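Side-chain contacts in nine-heme cytochrome C (Desulfovibrio desulfuricans, PDB 1OFW), which carries electrons through nine c-type hemes and may form part of a transmembrane redox complex that passes electrons to the cytoplasm for sulfate reduction: residues P135-T138 with P139-Q143; G153-E156 with A157-E161; D211-A214 with Q215-N219. One frame throughout, in Å; residues are numbered along the deposited sequence.

In the fold
The three contacts come in series along the chain. Contact 1 opens helix 139-147 and contact 2 lies on the next helix, 152-164; their centres are about 11 Å apart and they touch, with L158 of contact 2 packed on M137 and Q141 and a probable hydrogen bond between S136 and E161. Both sit toward the periphery, 26 to 27 Å from the centre of the chain. Contact 3, on the short helix 212-217, lies about 7 Å from that centre, with nearest atoms about 16 Å from contact 1 and 14 Å from contact 2. It supplies an axial ligand to heme 4, the extra heme between the two tetraheme clusters.

Contact 1: P135-T138 with P139-Q143; sequences PSMT and PEQMQ
T138 and Q141 grip each other in a capping box that starts helix 139-147. Q141 N donates to T138 OG1 at 3.0 Å, and in return the side-chain OE1 of Q141 accepts from T138 N at 2.9 Å. Neither bond is badly bent, the N-H...O angles being 164° and 158°. T138 N lies only slightly off the plane of the Q141 amide. OG1 can face the first turn because it stands between the backbone N and the carbonyl carbon of T138 (chi1 62°), while the glutamine chain runs extended beyond CG and brings its oxygen back to the start of the helix. The main chain closes the same turn, M142 N donating to T138 O at 3.0 Å.

E140 comes in at about a right angle to the threonine. Its chain bends at chi2, which folds the carboxylate back over T138, and one water links the two side chains: it lies 2.6 Å from T138 OG1 and donates to E140 OE1.

Beneath the cap, M137 and Q141 run past each other in opposite directions, with M137 CG 3.9 Å from Q141 CB. The M137 chain leaves straight and then turns at chi3, which lays its methyl beside M142. L158 of helix 152-164 packs on both M137 and Q141, and P32 touches both methionines, so the helix start is lodged between the following helix and a loop. In the loop before the cap, S136 OG lies close to E161 OE2 of that helix, probably as a hydrogen bond. Where the two methionines meet, the thioether sulfur of one faces the end of the other, M137 CE lying 3.8 Å from M142 SD.

Contact 2: G153-E156 with A157-E161; sequences GDNE and ALAAE
L158 lies over the carbonyl of D154, one turn earlier, and its side chain climbs past that oxygen. Its CB is 3.6 Å from D154 O and equally far from N155 O, so it is as close to one as to the other of two successive carbonyl oxygens. CG, anti to its own carbonyl carbon (chi1 -74°), keeps the branch point 3.5 Å from D154 O. CD1 still brushes the same oxygen, whereas CD2 heads off the turn toward the neighbouring helix 139-147. V15 also touches this leucine. The carbonyl beneath it is engaged as well, since L158 N donates to D154 O at 3.0 Å.

The alanines repeat the theme with shorter side chains. The methyl carbon CB of A159 rests 3.5 Å from N155 O, and that of A160 lies 3.3 Å from E156 O. A159 faces strand 13-16, where it meets A13 and V15. N155 turns its amide the same way: OD1 accepts from V15 N, tying the helix to that strand.

Along the axis the backbone bonds are not all alike. A159 N approaches N155 O almost head-on, but A157 N stands above the carbonyl plane of G153, with a more bent N-H...O angle of 146°. Four successive i to i+4 bonds, from A157 to A160, mark a regular alpha-helix packed against a short beta-strand.

Contact 3: D211-A214 with Q215-N219; sequences DKLA and QAFHN. With HEC (heme c), chain F.
H218 N donates to A214 O at 2.8 Å, a bond that closes the C-terminal turn of helix 212-217. The same oxygen receives a second, weak bond from F217 N, whose better partner is L213 O at 3.2 Å. A214 O also lies over one face of the H218 ring, and A214 CB is 3.5 Å from H218 CE1.

At the other end D211 is the N-cap. Its OD2 takes A214 N through the anti lone pair in an almost straight bond (174°), while OD1 forms a salt bridge with R108; both carboxylate oxygens are therefore held, which should fix the rotation of the group. D211 O accepts Q215 N at 2.9 Å. The extended Q215 side chain runs alongside this carbonyl, Q215 CG 3.1 Å from D211 O, and its NE2 donates to K209 O.

The short helix lines the site of heme 4, a bis-histidine c-type heme: H218 NE2 binds the iron at 2.0 Å, and H115 supplies the other axial ligand. H218 is also the centre of an inverse gamma turn, where the chain leaves the helix.

L213 and F217 pack on the porphyrin, and the D211 carboxylate touches the heme side-chain carbon CBB. L213 CD2 meets the heme methyl CMB, and L213 CD1, the other branch, lies 3.6 Å from F217 CD1. F217 holds its CB 3.4 Å from heme C2A, with the methyl CMA over one ring face and L213 O at the ring edge. W126, whose NE1 is hydrogen-bonded to the heme, meets the F217 ring with the planes at about 50°.

Contact 1: P135-T138 with P139-Q143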
ATOM      1  N   PRO A 135     -22.473   1.221  -0.863  1.00 31.33           N
ATOM      2  CA  PRO A 135     -23.428   2.318  -0.671  1.00 30.62           C
ATOM      3  C   PRO A 135     -24.776   1.865  -0.183  1.00 26.83           C
ATOM      4  O   PRO A 135     -25.558   2.665   0.316  1.00 33.32           O
ATOM      5  CB  PRO A 135     -23.613   2.877  -2.089  1.00 37.03           C
ATOM      6  CG  PRO A 135     -22.317   2.556  -2.761  1.00 40.07           C
ATOM      7  CD  PRO A 135     -21.963   1.179  -2.253  1.00 35.41           C
ATOM      8  N   SER A 136     -25.096   0.589  -0.270  1.00 29.75           N
ATOM      9  CA  SER A 136     -26.388   0.100   0.191  1.00 28.11           C
ATOM     10  C   SER A 136     -26.581   0.095   1.696  1.00 32.85           C
ATOM     11  O   SER A 136     -27.707   0.078   2.214  1.00 31.09           O
ATOM     12  CB  SER A 136     -26.559  -1.335  -0.339  1.00 32.52           C
ATOM     13  OG  SER A 136     -26.475  -1.311  -1.756  1.00 34.84           O
ATOM     14  N   MET A 137     -25.497   0.084   2.480  1.00 24.87           N
ATOM     15  CA  MET A 137     -25.676   0.123   3.936  1.00 24.81           C
ATOM     16  C   MET A 137     -26.459   1.347   4.365  1.00 25.87           C
ATOM     17  O   MET A 137     -26.144   2.440   3.906  1.00 24.14           O
ATOM     18  CB  MET A 137     -24.292   0.141   4.610  1.00 22.21           C
ATOM     19  CG  MET A 137     -24.408   0.214   6.125  1.00 21.66           C
ATOM     20  SD  MET A 137     -22.854   0.507   6.960  1.00 22.55           S
ATOM     21  CE  MET A 137     -22.463   2.170   6.513  1.00 19.62           C
ATOM     22  N   THR A 138     -27.454   1.232   5.228  1.00 28.73           N
ATOM     23  CA  THR A 138     -28.203   2.415   5.642  1.00 27.39           C
ATOM     24  C   THR A 138     -27.622   3.026   6.901  1.00 25.84           C
ATOM     25  O   THR A 138     -26.870   2.395   7.644  1.00 23.06           O
ATOM     26  CB  THR A 138     -29.667   2.037   5.996  1.00 26.07           C
ATOM     27  OG1 THR A 138     -29.628   1.126   7.111  1.00 26.16           O
ATOM     28  CG2 THR A 138     -30.382   1.313   4.873  1.00 32.32           C
ATOM     29  N   PRO A 139     -27.978   4.258   7.256  1.00 26.00           N
ATOM     30  CA  PRO A 139     -27.570   4.797   8.555  1.00 23.25           C
ATOM     31  C   PRO A 139     -28.069   4.002   9.746  1.00 22.20           C
ATOM     32  O   PRO A 139     -27.392   3.909  10.771  1.00 22.24           O
ATOM     33  CB  PRO A 139     -28.214   6.185   8.568  1.00 29.43           C
ATOM     34  CG  PRO A 139     -28.393   6.522   7.125  1.00 30.77           C
ATOM     35  CD  PRO A 139     -28.738   5.215   6.441  1.00 29.85           C
ATOM     36  N   GLU A 140     -29.248   3.380   9.662  1.00 24.67           N
ATOM     37  CA  GLU A 140     -29.688   2.486  10.732  1.00 24.31           C
ATOM     38  C   GLU A 140     -28.791   1.256  10.896  1.00 21.22           C
ATOM     39  O   GLU A 140     -28.472   0.846  12.028  1.00 22.17           O
ATOM     40  CB  GLU A 140     -31.150   2.092  10.431  1.00 31.93           C
ATOM     41  CG  GLU A 140     -31.951   3.302   9.930  1.00 39.12           C
ATOM     42  CD  GLU A 140     -31.977   3.539   8.438  1.00 39.86           C
ATOM     43  OE1 GLU A 140     -32.525   2.740   7.636  1.00 68.57           O
ATOM     44  OE2 GLU A 140     -31.455   4.564   7.972  1.00 46.74           O
ATOM     45  N   GLN A 141     -28.377   0.658   9.777  1.00 23.39           N
ATOM     46  CA  GLN A 141     -27.430  -0.461   9.828  1.00 24.71           C
ATOM     47  C   GLN A 141     -26.096  -0.032  10.435  1.00 20.24           C
ATOM     48  O   GLN A 141     -25.483  -0.717  11.240  1.00 19.14           O
ATOM     49  CB  GLN A 141     -27.246  -1.016   8.418  1.00 26.95           C
ATOM     50  CG  GLN A 141     -28.328  -2.007   8.005  1.00 27.11           C
ATOM     51  CD  GLN A 141     -28.262  -2.330   6.522  1.00 25.35           C
ATOM     52  OE1 GLN A 141     -27.833  -1.571   5.671  1.00 24.72           O
ATOM     53  NE2 GLN A 141     -28.721  -3.539   6.237  1.00 32.61           N
ATOM     54  N   MET A 142     -25.627   1.159  10.068  1.00 21.32           N
ATOM     55  CA  MET A 142     -24.386   1.685  10.702  1.00 18.34           C
ATOM     56  C   MET A 142     -24.497   1.768  12.190  1.00 17.89           C
ATOM     57  O   MET A 142     -23.591   1.398  12.928  1.00 20.94           O
ATOM     58  CB  MET A 142     -24.092   3.047  10.044  1.00 18.49           C
ATOM     59  CG  MET A 142     -22.842   3.720  10.619  1.00 20.17           C
ATOM     60  SD  MET A 142     -21.336   2.854  10.103  1.00 21.08           S
ATOM     61  CE  MET A 142     -20.091   4.036  10.582  1.00 22.48           C
ATOM     62  N   GLN A 143     -25.672   2.269  12.689  1.00 18.60           N
ATOM     63  CA  GLN A 143     -25.860   2.369  14.121  1.00 18.78           C
ATOM     64  C   GLN A 143     -25.823   1.014  14.802  1.00 16.45           C
ATOM     65  O   GLN A 143     -25.211   0.787  15.836  1.00 22.54           O
ATOM     66  CB  GLN A 143     -27.212   3.030  14.486  1.00 23.75           C
ATOM     67  CG  GLN A 143     -27.236   4.525  14.152  1.00 26.76           C
ATOM     68  CD  GLN A 143     -26.192   5.274  14.966  1.00 22.35           C
ATOM     69  OE1 GLN A 143     -26.192   5.191  16.202  1.00 24.38           O
ATOM     70  NE2 GLN A 143     -25.276   5.925  14.260  1.00 21.75           N
TER
HETATM   71  O   HOH W   1     -31.746  -0.332   7.367  1.00 36.31           O

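Contact 2: G153-E156 with A157-E161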
ATOM      1  N   GLY A 153     -26.474 -12.070   9.811  1.00 31.26           N
ATOM      2  CA  GLY A 153     -26.908 -12.239   8.434  1.00 30.14           C
ATOM      3  C   GLY A 153     -26.891 -10.919   7.687  1.00 28.64           C
ATOM      4  O   GLY A 153     -26.661 -10.861   6.480  1.00 25.90           O
ATOM      5  N   ASP A 154     -27.130  -9.818   8.396  1.00 24.11           N
ATOM      6  CA  ASP A 154     -27.076  -8.496   7.804  1.00 22.94           C
ATOM      7  C   ASP A 154     -25.615  -8.098   7.573  1.00 17.17           C
ATOM      8  O   ASP A 154     -25.322  -7.524   6.512  1.00 19.94           O
ATOM      9  CB  ASP A 154     -27.785  -7.521   8.725  1.00 28.73           C
ATOM     10  CG  ASP A 154     -29.302  -7.524   8.603  1.00 40.58           C
ATOM     11  OD1 ASP A 154     -29.901  -6.585   9.174  1.00 52.22           O
ATOM     12  OD2 ASP A 154     -29.897  -8.413   7.965  1.00 45.64           O
ATOM     13  N   ASN A 155     -24.749  -8.406   8.521  1.00 18.88           N
ATOM     14  CA  ASN A 155     -23.325  -8.085   8.316  1.00 19.82           C
ATOM     15  C   ASN A 155     -22.839  -8.848   7.079  1.00 21.46           C
ATOM     16  O   ASN A 155     -22.266  -8.317   6.117  1.00 19.81           O
ATOM     17  CB  ASN A 155     -22.517  -8.402   9.543  1.00 18.81           C
ATOM     18  CG  ASN A 155     -21.074  -7.968   9.514  1.00 22.09           C
ATOM     19  OD1 ASN A 155     -20.290  -8.354   8.636  1.00 20.19           O
ATOM     20  ND2 ASN A 155     -20.705  -7.171  10.500  1.00 18.84           N
ATOM     21  N   GLU A 156     -23.123 -10.149   7.018  1.00 23.16           N
ATOM     22  CA  GLU A 156     -22.582 -10.914   5.878  1.00 26.87           C
ATOM     23  C   GLU A 156     -23.168 -10.476   4.549  1.00 22.82           C
ATOM     24  O   GLU A 156     -22.479 -10.508   3.508  1.00 23.30           O
ATOM     25  CB  GLU A 156     -22.830 -12.413   6.133  1.00 37.99           C
ATOM     26  CG  GLU A 156     -22.021 -12.887   7.331  1.00 48.06           C
ATOM     27  CD  GLU A 156     -22.247 -14.333   7.712  1.00 54.34           C
ATOM     28  OE1 GLU A 156     -23.427 -14.733   7.836  1.00 61.42           O
ATOM     29  OE2 GLU A 156     -21.226 -15.037   7.894  1.00 58.53           O
ATOM     30  N   ALA A 157     -24.430 -10.057   4.531  1.00 22.45           N
ATOM     31  CA  ALA A 157     -25.026  -9.629   3.282  1.00 21.17           C
ATOM     32  C   ALA A 157     -24.344  -8.335   2.797  1.00 19.06           C
ATOM     33  O   ALA A 157     -24.060  -8.255   1.610  1.00 21.26           O
ATOM     34  CB  ALA A 157     -26.530  -9.410   3.360  1.00 24.56           C
ATOM     35  N   LEU A 158     -24.108  -7.417   3.723  1.00 17.97           N
ATOM     36  CA  LEU A 158     -23.417  -6.164   3.370  1.00 17.33           C
ATOM     37  C   LEU A 158     -21.997  -6.469   2.885  1.00 18.29           C
ATOM     38  O   LEU A 158     -21.538  -5.894   1.901  1.00 16.34           O
ATOM     39  CB  LEU A 158     -23.363  -5.213   4.562  1.00 18.42           C
ATOM     40  CG  LEU A 158     -24.688  -4.506   4.940  1.00 20.03           C
ATOM     41  CD1 LEU A 158     -24.503  -3.791   6.264  1.00 24.68           C
ATOM     42  CD2 LEU A 158     -25.131  -3.561   3.845  1.00 21.31           C
ATOM     43  N   ALA A 159     -21.315  -7.373   3.588  1.00 17.24           N
ATOM     44  CA  ALA A 159     -19.955  -7.727   3.209  1.00 16.67           C
ATOM     45  C   ALA A 159     -19.936  -8.367   1.830  1.00 19.42           C
ATOM     46  O   ALA A 159     -19.109  -8.078   0.962  1.00 17.83           O
ATOM     47  CB  ALA A 159     -19.372  -8.680   4.243  1.00 16.57           C
ATOM     48  N   ALA A 160     -20.885  -9.284   1.577  1.00 19.09           N
ATOM     49  CA  ALA A 160     -20.885  -9.945   0.272  1.00 17.59           C
ATOM     50  C   ALA A 160     -21.213  -9.003  -0.852  1.00 16.03           C
ATOM     51  O   ALA A 160     -20.649  -9.063  -1.947  1.00 19.38           O
ATOM     52  CB  ALA A 160     -21.892 -11.089   0.304  1.00 22.33           C
ATOM     53  N   GLU A 161     -22.150  -8.101  -0.640  1.00 17.24           N
ATOM     54  CA  GLU A 161     -22.504  -7.114  -1.651  1.00 19.41           C
ATOM     55  C   GLU A 161     -21.293  -6.261  -1.982  1.00 22.39           C
ATOM     56  O   GLU A 161     -20.956  -5.967  -3.122  1.00 21.68           O
ATOM     57  CB  GLU A 161     -23.685  -6.269  -1.171  1.00 22.20           C
ATOM     58  CG  GLU A 161     -24.000  -5.137  -2.118  1.00 24.60           C
ATOM     59  CD  GLU A 161     -25.248  -4.376  -1.690  1.00 32.18           C
ATOM     60  OE1 GLU A 161     -25.794  -4.640  -0.605  1.00 38.62           O
ATOM     61  OE2 GLU A 161     -25.673  -3.502  -2.473  1.00 37.90           O
TER

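Contact 3: D211-A214 with Q215-N219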
ATOM      1  N   ASP A 211      -0.893 -10.115  -7.972  1.00 22.42           N
ATOM      2  CA  ASP A 211      -0.796  -9.913  -6.539  1.00 19.35           C
ATOM      3  C   ASP A 211      -1.971  -9.115  -6.015  1.00 18.44           C
ATOM      4  O   ASP A 211      -2.238  -8.000  -6.422  1.00 17.73           O
ATOM      5  CB  ASP A 211       0.516  -9.234  -6.120  1.00 18.08           C
ATOM      6  CG  ASP A 211       0.626  -9.264  -4.609  1.00 18.32           C
ATOM      7  OD1 ASP A 211       1.297 -10.185  -4.079  1.00 24.15           O
ATOM      8  OD2 ASP A 211       0.057  -8.391  -3.930  1.00 19.72           O
ATOM      9  N   LYS A 212      -2.735  -9.714  -5.085  1.00 17.12           N
ATOM     10  CA  LYS A 212      -3.983  -9.111  -4.716  1.00 14.48           C
ATOM     11  C   LYS A 212      -3.797  -7.856  -3.880  1.00 14.18           C
ATOM     12  O   LYS A 212      -4.628  -6.933  -3.936  1.00 15.95           O
ATOM     13  CB  LYS A 212      -4.860 -10.117  -3.947  1.00 18.35           C
ATOM     14  CG  LYS A 212      -5.386 -11.258  -4.821  1.00 21.49           C
ATOM     15  CD  LYS A 212      -6.386 -12.128  -4.071  1.00 27.51           C
ATOM     16  CE  LYS A 212      -7.006 -13.186  -4.994  1.00 35.60           C
ATOM     17  NZ  LYS A 212      -6.007 -14.200  -5.418  1.00 37.02           N
ATOM     18  N   LEU A 213      -2.741  -7.862  -3.087  1.00 15.78           N
ATOM     19  CA  LEU A 213      -2.498  -6.665  -2.278  1.00 14.09           C
ATOM     20  C   LEU A 213      -2.090  -5.474  -3.147  1.00 13.04           C
ATOM     21  O   LEU A 213      -2.622  -4.343  -3.052  1.00 14.77           O
ATOM     22  CB  LEU A 213      -1.460  -7.015  -1.212  1.00 16.51           C
ATOM     23  CG  LEU A 213      -1.060  -5.881  -0.285  1.00 14.12           C
ATOM     24  CD1 LEU A 213      -2.252  -5.295   0.465  1.00 14.96           C
ATOM     25  CD2 LEU A 213       0.018  -6.381   0.669  1.00 18.90           C
ATOM     26  N   ALA A 214      -1.140  -5.739  -4.037  1.00 14.38           N
ATOM     27  CA  ALA A 214      -0.718  -4.696  -4.972  1.00 14.00           C
ATOM     28  C   ALA A 214      -1.887  -4.211  -5.783  1.00 13.54           C
ATOM     29  O   ALA A 214      -2.099  -2.998  -5.948  1.00 14.66           O
ATOM     30  CB  ALA A 214       0.394  -5.229  -5.865  1.00 13.57           C
ATOM     31  N   GLN A 215      -2.673  -5.132  -6.337  1.00 15.34           N
ATOM     32  CA  GLN A 215      -3.802  -4.752  -7.179  1.00 15.98           C
ATOM     33  C   GLN A 215      -4.783  -3.813  -6.509  1.00 15.71           C
ATOM     34  O   GLN A 215      -5.336  -2.878  -7.075  1.00 16.51           O
ATOM     35  CB  GLN A 215      -4.578  -6.019  -7.607  1.00 19.36           C
ATOM     36  CG  GLN A 215      -3.885  -6.807  -8.718  1.00 22.40           C
ATOM     37  CD  GLN A 215      -4.606  -8.143  -8.928  1.00 25.52           C
ATOM     38  OE1 GLN A 215      -5.450  -8.585  -8.155  1.00 34.06           O
ATOM     39  NE2 GLN A 215      -4.224  -8.839  -9.977  1.00 38.75           N
ATOM     40  N   ALA A 216      -5.067  -4.047  -5.212  1.00 14.02           N
ATOM     41  CA  ALA A 216      -5.967  -3.231  -4.446  1.00 13.81           C
ATOM     42  C   ALA A 216      -5.479  -1.823  -4.178  1.00 11.12           C
ATOM     43  O   ALA A 216      -6.259  -0.887  -4.259  1.00 14.52           O
ATOM     44  CB  ALA A 216      -6.214  -3.867  -3.062  1.00 14.75           C
ATOM     45  N   PHE A 217      -4.194  -1.686  -3.848  1.00 13.65           N
ATOM     46  CA  PHE A 217      -3.662  -0.373  -3.445  1.00 13.73           C
ATOM     47  C   PHE A 217      -3.111   0.414  -4.636  1.00 14.84           C
ATOM     48  O   PHE A 217      -3.049   1.642  -4.538  1.00 15.76           O
ATOM     49  CB  PHE A 217      -2.610  -0.519  -2.338  1.00 14.28           C
ATOM     50  CG  PHE A 217      -3.320  -0.794  -1.003  1.00 14.33           C
ATOM     51  CD1 PHE A 217      -3.570  -2.073  -0.573  1.00 15.62           C
ATOM     52  CD2 PHE A 217      -3.722   0.283  -0.255  1.00 16.36           C
ATOM     53  CE1 PHE A 217      -4.252  -2.241   0.643  1.00 16.49           C
ATOM     54  CE2 PHE A 217      -4.351   0.119   0.955  1.00 15.73           C
ATOM     55  CZ  PHE A 217      -4.583  -1.154   1.413  1.00 13.77           C
ATOM     56  N   HIS A 218      -2.778  -0.264  -5.719  1.00 14.49           N
ATOM     57  CA  HIS A 218      -2.336   0.418  -6.963  1.00 12.98           C
ATOM     58  C   HIS A 218      -3.597   0.774  -7.715  1.00 13.63           C
ATOM     59  O   HIS A 218      -3.980   0.117  -8.687  1.00 16.72           O
ATOM     60  CB  HIS A 218      -1.427  -0.504  -7.743  1.00 13.07           C
ATOM     61  CG  HIS A 218      -0.154  -0.894  -7.067  1.00 12.89           C
ATOM     62  ND1 HIS A 218       0.602  -1.933  -7.517  1.00 13.62           N
ATOM     63  CD2 HIS A 218       0.531  -0.445  -5.988  1.00 11.71           C
ATOM     64  CE1 HIS A 218       1.688  -2.096  -6.774  1.00 15.14           C
ATOM     65  NE2 HIS A 218       1.650  -1.177  -5.814  1.00 13.03           N
ATOM     66  N   ASN A 219      -4.275   1.787  -7.202  1.00 14.94           N
ATOM     67  CA  ASN A 219      -5.687   1.918  -7.553  1.00 14.84           C
ATOM     68  C   ASN A 219      -6.012   3.129  -8.413  1.00 16.35           C
ATOM     69  O   ASN A 219      -7.162   3.574  -8.417  1.00 16.27           O
ATOM     70  CB  ASN A 219      -6.511   1.925  -6.262  1.00 16.76           C
ATOM     71  CG  ASN A 219      -6.031   2.958  -5.271  1.00 18.14           C
ATOM     72  OD1 ASN A 219      -5.432   3.993  -5.581  1.00 18.28           O
ATOM     73  ND2 ASN A 219      -6.273   2.662  -3.993  1.00 20.38           N
TER
HETATM   74 FE   HEC F1297       3.157  -0.852  -4.492  1.00 12.55          FE
HETATM   75  CHA HEC F1297       1.385   1.830  -3.214  1.00 11.54           C
HETATM   76  CHB HEC F1297       1.766  -2.869  -2.138  1.00 12.36           C
HETATM   77  CHC HEC F1297       4.791  -3.537  -5.799  1.00 12.24           C
HETATM   78  CHD HEC F1297       4.642   1.212  -6.756  1.00  9.47           C
HETATM   79  NA  HEC F1297       1.858  -0.577  -3.002  1.00 10.41           N
HETATM   80  C1A HEC F1297       1.274   0.594  -2.589  1.00 10.98           C
HETATM   81  C2A HEC F1297       0.526   0.395  -1.368  1.00 12.83           C
HETATM   82  C3A HEC F1297       0.641  -0.921  -1.046  1.00 13.08           C
HETATM   83  C4A HEC F1297       1.441  -1.534  -2.088  1.00 13.08           C
HETATM   84  CMA HEC F1297       0.073  -1.649   0.179  1.00 10.73           C
HETATM   85  CAA HEC F1297      -0.208   1.500  -0.621  1.00 12.98           C
HETATM   86  CBA HEC F1297       0.804   2.424   0.133  1.00 15.05           C
HETATM   87  CGA HEC F1297       1.289   1.756   1.393  1.00 20.29           C
HETATM   88  O1A HEC F1297       0.448   1.309   2.202  1.00 20.75           O
HETATM   89  O2A HEC F1297       2.506   1.617   1.614  1.00 24.67           O
HETATM   90  NB  HEC F1297       3.259  -2.808  -4.056  1.00 12.60           N
HETATM   91  C1B HEC F1297       2.631  -3.477  -3.022  1.00 12.01           C
HETATM   92  C2B HEC F1297       3.022  -4.859  -2.983  1.00 12.76           C
HETATM   93  C3B HEC F1297       3.883  -5.056  -3.997  1.00 13.03           C
HETATM   94  C4B HEC F1297       4.015  -3.767  -4.681  1.00 11.63           C
HETATM   95  CMB HEC F1297       2.494  -5.836  -1.896  1.00 13.57           C
HETATM   96  CAB HEC F1297       4.626  -6.329  -4.410  1.00 13.44           C
HETATM   97  CBB HEC F1297       3.679  -7.485  -4.763  1.00 12.76           C
HETATM   98  NC  HEC F1297       4.485  -1.092  -5.962  1.00 11.98           N
HETATM   99  C1C HEC F1297       5.004  -2.308  -6.375  1.00 12.06           C
HETATM  100  C2C HEC F1297       5.849  -2.094  -7.552  1.00 11.51           C
HETATM  101  C3C HEC F1297       5.846  -0.768  -7.793  1.00 13.78           C
HETATM  102  C4C HEC F1297       4.963  -0.129  -6.829  1.00 13.36           C
HETATM  103  CMC HEC F1297       6.588  -3.212  -8.299  1.00 13.76           C
HETATM  104  CAC HEC F1297       6.663   0.001  -8.846  1.00 13.28           C
HETATM  105  CBC HEC F1297       6.357  -0.408 -10.307  1.00 12.90           C
HETATM  106  ND  HEC F1297       3.079   1.111  -4.836  1.00 11.32           N
HETATM  107  C1D HEC F1297       3.755   1.784  -5.868  1.00 12.28           C
HETATM  108  C2D HEC F1297       3.366   3.180  -5.856  1.00 11.60           C
HETATM  109  C3D HEC F1297       2.459   3.360  -4.887  1.00 12.36           C
HETATM  110  C4D HEC F1297       2.275   2.072  -4.258  1.00 10.65           C
HETATM  111  CMD HEC F1297       3.924   4.213  -6.842  1.00 13.59           C
HETATM  112  CAD HEC F1297       1.681   4.631  -4.503  1.00 14.79           C
HETATM  113  CBD HEC F1297       2.172   5.247  -3.159  1.00 22.36           C
HETATM  114  CGD HEC F1297       1.097   6.245  -2.651  1.00 30.98           C
HETATM  115  O1D HEC F1297       1.003   7.320  -3.241  1.00 32.58           O
HETATM  116  O2D HEC F1297       0.355   5.946  -1.691  1.00 52.80           O